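Local coordinates for activator of Hsp90 ATPase homologue 1/2-like C-terminal domain-containing protein (Mycobacterium smegmatis, PDB 3UID) that probably acts as the toxin of a type II toxin–antitoxin system, resembling Rv2035 of Mycobacterium tuberculosis, a toxin involved in the hypoxic response, at residues Ser90-Phe95 with Val108-Tyr113; Lys73-Trp78 with Gly94-Asp99. All blocks are in the same frame, centred on the assembly; numbering follows the deposited sequence.

Contact 1 of 2, residues Ser90-Phe95 with Val108-Tyr113; sequences SFLDGF and VSTNVY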
loop_
_atom_site.group_PDB
_atom_site.type_symbol
_atom_site.label_atom_id
_atom_site.label_comp_id
_atom_site.label_asym_id
_atom_site.label_seq_id
_atom_site.Cartn_x
_atom_site.Cartn_y
_atom_site.Cartn_z
ATOM N N SER A 90 -3.523 9.320 -4.854
ATOM C CA SER A 90 -4.735 8.529 -5.016
ATOM C C SER A 90 -4.582 7.629 -6.218
ATOM O O SER A 90 -3.915 8.001 -7.190
ATOM C CB SER A 90 -5.934 9.448 -5.225
ATOM O OG SER A 90 -6.107 10.319 -4.116
ATOM N N PHE A 91 -5.211 6.458 -6.175
ATOM C CA PHE A 91 -5.030 5.490 -7.251
ATOM C C PHE A 91 -6.095 4.415 -7.248
ATOM O O PHE A 91 -6.738 4.149 -6.218
ATOM C CB PHE A 91 -3.639 4.825 -7.178
ATOM C CG PHE A 91 -3.389 4.052 -5.903
ATOM C CD1 PHE A 91 -3.673 2.691 -5.826
ATOM C CD2 PHE A 91 -2.858 4.698 -4.786
ATOM C CE1 PHE A 91 -3.434 1.979 -4.640
ATOM C CE2 PHE A 91 -2.611 4.001 -3.592
ATOM C CZ PHE A 91 -2.886 2.643 -3.526
ATOM N N LEU A 92 -6.277 3.804 -8.409
ATOM C CA LEU A 92 -7.101 2.608 -8.522
ATOM C C LEU A 92 -6.172 1.395 -8.486
ATOM O O LEU A 92 -5.107 1.402 -9.089
ATOM C CB LEU A 92 -7.885 2.636 -9.838
ATOM C CG LEU A 92 -8.647 3.939 -10.069
ATOM C CD1 LEU A 92 -9.052 4.100 -11.522
ATOM C CD2 LEU A 92 -9.849 4.011 -9.144
ATOM N N ASP A 93 -6.558 0.360 -7.755
ATOM C CA ASP A 93 -5.703 -0.824 -7.639
ATOM C C ASP A 93 -6.404 -2.084 -8.133
ATOM O O ASP A 93 -7.565 -2.326 -7.796
ATOM C CB ASP A 93 -5.265 -0.985 -6.182
ATOM C CG ASP A 93 -4.551 -2.294 -5.927
ATOM O OD1 ASP A 93 -3.407 -2.449 -6.401
ATOM O OD2 ASP A 93 -5.141 -3.175 -5.261
ATOM N N GLY A 94 -5.688 -2.882 -8.926
ATOM C CA GLY A 94 -6.229 -4.127 -9.443
ATOM C C GLY A 94 -5.275 -5.301 -9.303
ATOM O O GLY A 94 -4.063 -5.113 -9.256
ATOM N N PHE A 95 -5.830 -6.507 -9.234
ATOM C CA PHE A 95 -5.039 -7.736 -9.192
ATOM C C PHE A 95 -4.785 -8.232 -10.602
ATOM O O PHE A 95 -5.631 -8.060 -11.485
ATOM C CB PHE A 95 -5.773 -8.823 -8.406
ATOM C CG PHE A 95 -5.933 -8.501 -6.951
ATOM C CD1 PHE A 95 -4.827 -8.458 -6.114
ATOM C CD2 PHE A 95 -7.183 -8.227 -6.421
ATOM C CE1 PHE A 95 -4.971 -8.158 -4.773
ATOM C CE2 PHE A 95 -7.331 -7.927 -5.081
ATOM C CZ PHE A 95 -6.228 -7.888 -4.258
ATOM N N VAL A 108 -11.613 -3.048 -9.541
ATOM C CA VAL A 108 -10.568 -2.327 -8.824
ATOM C C VAL A 108 -11.120 -1.724 -7.531
ATOM O O VAL A 108 -12.326 -1.535 -7.380
ATOM C CB VAL A 108 -9.945 -1.185 -9.684
ATOM C CG1 VAL A 108 -9.316 -1.748 -10.958
ATOM C CG2 VAL A 108 -10.986 -0.099 -10.015
ATOM N N SER A 109 -10.219 -1.430 -6.599
ATOM C CA SER A 109 -10.541 -0.622 -5.436
ATOM C C SER A 109 -10.013 0.779 -5.710
ATOM O O SER A 109 -9.133 0.958 -6.562
ATOM C CB SER A 109 -9.884 -1.216 -4.182
ATOM O OG SER A 109 -8.467 -1.270 -4.318
ATOM N N THR A 110 -10.587 1.774 -5.040
ATOM C CA THR A 110 -10.086 3.145 -5.119
ATOM C C THR A 110 -9.390 3.464 -3.799
ATOM O O THR A 110 -9.848 3.067 -2.740
ATOM C CB THR A 110 -11.217 4.149 -5.394
ATOM O OG1 THR A 110 -12.043 4.292 -4.232
ATOM C CG2 THR A 110 -12.066 3.675 -6.546
ATOM N N ASN A 111 -8.276 4.177 -3.861
ATOM C CA ASN A 111 -7.414 4.306 -2.701
ATOM C C ASN A 111 -6.914 5.715 -2.563
ATOM O O ASN A 111 -6.596 6.354 -3.563
ATOM C CB ASN A 111 -6.216 3.381 -2.860
ATOM C CG ASN A 111 -6.633 1.953 -3.062
ATOM O OD1 ASN A 111 -6.927 1.520 -4.188
ATOM N ND2 ASN A 111 -6.696 1.213 -1.974
ATOM N N VAL A 112 -6.875 6.200 -1.322
ATOM C CA VAL A 112 -6.261 7.480 -1.007
ATOM C C VAL A 112 -5.289 7.312 0.161
ATOM O O VAL A 112 -5.683 6.886 1.249
ATOM C CB VAL A 112 -7.288 8.544 -0.636
ATOM C CG1 VAL A 112 -6.591 9.902 -0.448
ATOM C CG2 VAL A 112 -8.357 8.642 -1.708
ATOM N N TYR A 113 -4.022 7.644 -0.070
ATOM C CA TYR A 113 -3.020 7.651 0.993
ATOM C C TYR A 113 -2.757 9.084 1.410
ATOM O O TYR A 113 -2.476 9.942 0.569
ATOM C CB TYR A 113 -1.701 7.074 0.479
ATOM C CG TYR A 113 -1.683 5.576 0.232
ATOM C CD1 TYR A 113 -2.850 4.819 0.209
ATOM C CD2 TYR A 113 -0.468 4.929 0.015
ATOM C CE1 TYR A 113 -2.796 3.427 -0.016
ATOM C CE2 TYR A 113 -0.400 3.566 -0.219
ATOM C CZ TYR A 113 -1.561 2.825 -0.234
ATOM O OH TYR A 113 -1.493 1.475 -0.458
#
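Phe91 takes the crowded position between its backbone N and carbonyl (chi1 61°), which turns its ring over to the side chain of Asn111; the latter, with CG opposite its own carbonyl carbon (chi1 -57°), extends over the same face of the sheet, where it meets the ring. Asn111 CB sits over one face of the phenyl ring, 3.5 Å from Phe91 CZ, as a CH-pi contact offset toward the rim, and the amide plane lies almost flat against the ring. The far edge of the phenyl, CE2 and CZ, is driven into the face of Tyr113. This T-shaped pair has centroids 5.0 Å apart and planes at 79°. The two segments are neighbouring antiparallel strands in the curved sheet of a Bet v 1-like (SRPBCC) fold. Two hydrogen-bonded pairs join them, Phe91 with Asn111 and Asp93 with Ser109; the shortest bond runs from Asn111 N to Phe91 O at 2.8 Å. On the face of Phe91 and Asn111, Asp93 CB comes within 3.7 Å of Ser109 OG, while Asp93 OD1 turns to the hydroxyl of Tyr64, and the phenyl ring also stacks on Trp78. The other face is lined by Ser90, Leu92, Thr110 and Val112. Leu92 and Thr110 run side by side with CD2 of the leucine 3.4 Å from CG2 of the threonine, tighter than normal packing, and Ser90 OG rests against both methyls of Val112, CG1 and CG2, 3.7 Å from each. At the end of the pairing Val108 CB presses on Asp93 O (3.2 Å), and its CG2 branch lies 4.1 Å from Leu92 CB.

Contact 2 of 2, residues Lys73-Trp78 with Gly94-Asp99; sequences KYAGYW and GFADED
Tyr77 lays its ring over the backbone of Gly94. CB leaves the strand on the face shared with Ala75 and Ala96, and chi1 of 59° puts CG between the backbone N and carbonyl, folding the ring across the neighbouring strand. CD2 then lies 3.5 Å from Gly94 O, and at the ring edge the same carbon touches the methyl of Ala96. CE2 follows close to the Gly94 carbonyl; CZ reaches Gly94 CA at 3.7 Å, a CH-pi contact over the face, and OH ends near that CA too. With no side chain at Gly94, the ring can lie directly on its backbone. Beneath it, Tyr77 and Gly94 form a hydrogen-bonded antiparallel pair, both bonds 3.0 Å (Tyr77 N to Gly94 O and Gly94 N to Tyr77 O). The next such pair is less even: Ala96 N meets Ala75 O at 2.8 Å from well above the carbonyl plane, whereas the return bond from Ala75 N to Ala96 O is weak. This is the open end of the beta hairpin of strands 73-84 and 88-96. On the opposite face Phe95 CE1 meets Tyr74 CE1 at 4.2 Å. Past Ala96 the chain turns away in an Asx turn, Asp97 OD1 accepting from Asp99 N. Glu98, bent at chi2 (86°), crosses the extended Lys73 at about a right angle and offers the syn lone pair of OE2 to NZ, 2.9 Å away. Lys73 also makes a cation-pi contact with Phe65. Because both charged residues are exposed, solvent would probably weaken this salt bridge, leaving backbone bonds and the Tyr77–Gly94 packing as the more sheltered part of the contact.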
loop_
_atom_site.group_PDB
_atom_site.type_symbol
_atom_site.label_atom_id
_atom_site.label_comp_id
_atom_site.label_asym_id
_atom_site.label_seq_id
_atom_site.Cartn_x
_atom_site.Cartn_y
_atom_site.Cartn_z
ATOM N N LYS A 73 2.973 -16.030 -5.132
ATOM C CA LYS A 73 3.253 -14.798 -5.853
ATOM C C LYS A 73 1.953 -14.268 -6.412
ATOM O O LYS A 73 1.145 -15.015 -6.963
ATOM C CB LYS A 73 4.227 -15.053 -6.994
ATOM C CG LYS A 73 4.741 -13.768 -7.656
ATOM C CD LYS A 73 5.723 -14.093 -8.779
ATOM C CE LYS A 73 6.501 -12.864 -9.215
ATOM N NZ LYS A 73 7.614 -13.254 -10.139
ATOM N N TYR A 74 1.724 -12.979 -6.241
ATOM C CA TYR A 74 0.659 -12.351 -6.999
ATOM C C TYR A 74 1.125 -11.042 -7.599
ATOM O O TYR A 74 2.199 -10.549 -7.283
ATOM C CB TYR A 74 -0.628 -12.197 -6.183
ATOM C CG TYR A 74 -0.534 -11.222 -5.049
ATOM C CD1 TYR A 74 -1.021 -9.929 -5.179
ATOM C CD2 TYR A 74 0.040 -11.593 -3.848
ATOM C CE1 TYR A 74 -0.937 -9.026 -4.119
ATOM C CE2 TYR A 74 0.128 -10.724 -2.801
ATOM C CZ TYR A 74 -0.360 -9.443 -2.934
ATOM O OH TYR A 74 -0.258 -8.584 -1.865
ATOM N N ALA A 75 0.340 -10.518 -8.522
ATOM C CA ALA A 75 0.711 -9.307 -9.210
ATOM C C ALA A 75 -0.407 -8.297 -9.078
ATOM O O ALA A 75 -1.568 -8.640 -8.862
ATOM C CB ALA A 75 1.002 -9.607 -10.674
ATOM N N GLY A 76 -0.054 -7.034 -9.205
ATOM C CA GLY A 76 -1.044 -5.991 -9.069
ATOM C C GLY A 76 -0.565 -4.753 -9.782
ATOM O O GLY A 76 0.590 -4.672 -10.221
ATOM N N TYR A 77 -1.462 -3.789 -9.928
ATOM C CA TYR A 77 -1.094 -2.537 -10.560
ATOM C C TYR A 77 -1.884 -1.397 -9.954
ATOM O O TYR A 77 -3.007 -1.575 -9.493
ATOM C CB TYR A 77 -1.331 -2.599 -12.079
ATOM C CG TYR A 77 -2.770 -2.899 -12.434
ATOM C CD1 TYR A 77 -3.674 -1.875 -12.670
ATOM C CD2 TYR A 77 -3.233 -4.204 -12.492
ATOM C CE1 TYR A 77 -5.001 -2.145 -12.973
ATOM C CE2 TYR A 77 -4.553 -4.482 -12.789
ATOM C CZ TYR A 77 -5.430 -3.450 -13.038
ATOM O OH TYR A 77 -6.746 -3.732 -13.340
ATOM N N TRP A 78 -1.267 -0.223 -9.957
ATOM C CA TRP A 78 -1.935 1.000 -9.542
ATOM C C TRP A 78 -2.081 1.902 -10.764
ATOM O O TRP A 78 -1.112 2.110 -11.502
ATOM C CB TRP A 78 -1.097 1.730 -8.505
ATOM C CG TRP A 78 -0.927 1.067 -7.171
ATOM C CD1 TRP A 78 -1.493 -0.098 -6.728
ATOM C CD2 TRP A 78 -0.121 1.550 -6.100
ATOM N NE1 TRP A 78 -1.100 -0.355 -5.438
ATOM C CE2 TRP A 78 -0.252 0.641 -5.031
ATOM C CE3 TRP A 78 0.688 2.680 -5.935
ATOM C CZ2 TRP A 78 0.425 0.810 -3.820
ATOM C CZ3 TRP A 78 1.348 2.853 -4.727
ATOM C CH2 TRP A 78 1.200 1.930 -3.683
ATOM N N GLY A 94 -5.688 -2.882 -8.926
ATOM C CA GLY A 94 -6.229 -4.127 -9.443
ATOM C C GLY A 94 -5.275 -5.301 -9.303
ATOM O O GLY A 94 -4.063 -5.113 -9.256
ATOM N N PHE A 95 -5.830 -6.507 -9.234
ATOM C CA PHE A 95 -5.039 -7.736 -9.192
ATOM C C PHE A 95 -4.785 -8.232 -10.602
ATOM O O PHE A 95 -5.631 -8.060 -11.485
ATOM C CB PHE A 95 -5.773 -8.823 -8.406
ATOM C CG PHE A 95 -5.933 -8.501 -6.951
ATOM C CD1 PHE A 95 -4.827 -8.458 -6.114
ATOM C CD2 PHE A 95 -7.183 -8.227 -6.421
ATOM C CE1 PHE A 95 -4.971 -8.158 -4.773
ATOM C CE2 PHE A 95 -7.331 -7.927 -5.081
ATOM C CZ PHE A 95 -6.228 -7.888 -4.258
ATOM N N ALA A 96 -3.634 -8.871 -10.811
ATOM C CA ALA A 96 -3.242 -9.290 -12.157
ATOM C C ALA A 96 -2.377 -10.551 -12.190
ATOM O O ALA A 96 -1.895 -11.022 -11.156
ATOM C CB ALA A 96 -2.511 -8.146 -12.872
ATOM N N ASP A 97 -2.184 -11.083 -13.397
ATOM C CA ASP A 97 -1.299 -12.209 -13.609
ATOM C C ASP A 97 0.132 -11.713 -13.815
ATOM O O ASP A 97 0.410 -10.534 -13.625
ATOM C CB ASP A 97 -1.803 -13.110 -14.755
ATOM C CG ASP A 97 -1.799 -12.416 -16.117
ATOM O OD1 ASP A 97 -1.089 -11.405 -16.282
ATOM O OD2 ASP A 97 -2.487 -12.925 -17.035
ATOM N N GLU A 98 1.035 -12.612 -14.176
ATOM C CA GLU A 98 2.446 -12.251 -14.283
ATOM C C GLU A 98 2.678 -11.176 -15.350
ATOM O O GLU A 98 3.663 -10.434 -15.295
ATOM C CB GLU A 98 3.278 -13.498 -14.595
ATOM C CG GLU A 98 4.783 -13.283 -14.483
ATOM C CD GLU A 98 5.315 -13.479 -13.078
ATOM O OE1 GLU A 98 4.540 -13.910 -12.200
ATOM O OE2 GLU A 98 6.517 -13.213 -12.849
ATOM N N ASP A 99 1.776 -11.104 -16.326
ATOM C CA ASP A 99 1.901 -10.150 -17.430
ATOM C C ASP A 99 1.206 -8.827 -17.154
ATOM O O ASP A 99 1.116 -7.962 -18.034
ATOM C CB ASP A 99 1.316 -10.756 -18.707
ATOM C CG ASP A 99 2.063 -11.993 -19.156
ATOM O OD1 ASP A 99 3.289 -12.079 -18.911
ATOM O OD2 ASP A 99 1.423 -12.890 -19.746
#

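In the fold
Contacts 1 and 2 lie along the two edges of strand 88-96, which pairs with 109-118 in one and with 73-84 in the other; Gly94 and Phe95 belong to both. Their centres are about 13 Å apart, yet side chains meet where the three strands adjoin: Phe91 CE1 comes within 3.4 Å of Trp78 NE1, and Asp93 OD1 within 3.0 Å of Trp78 CD1. Trp78 therefore carries the aromatic packing of contact 1 onward, to Tyr64 and to Trp42 of helix 35-42. Phe95 on the same face touches Met142, between the two C-terminal helices, consistent with the helix-grip arrangement of this superfamily.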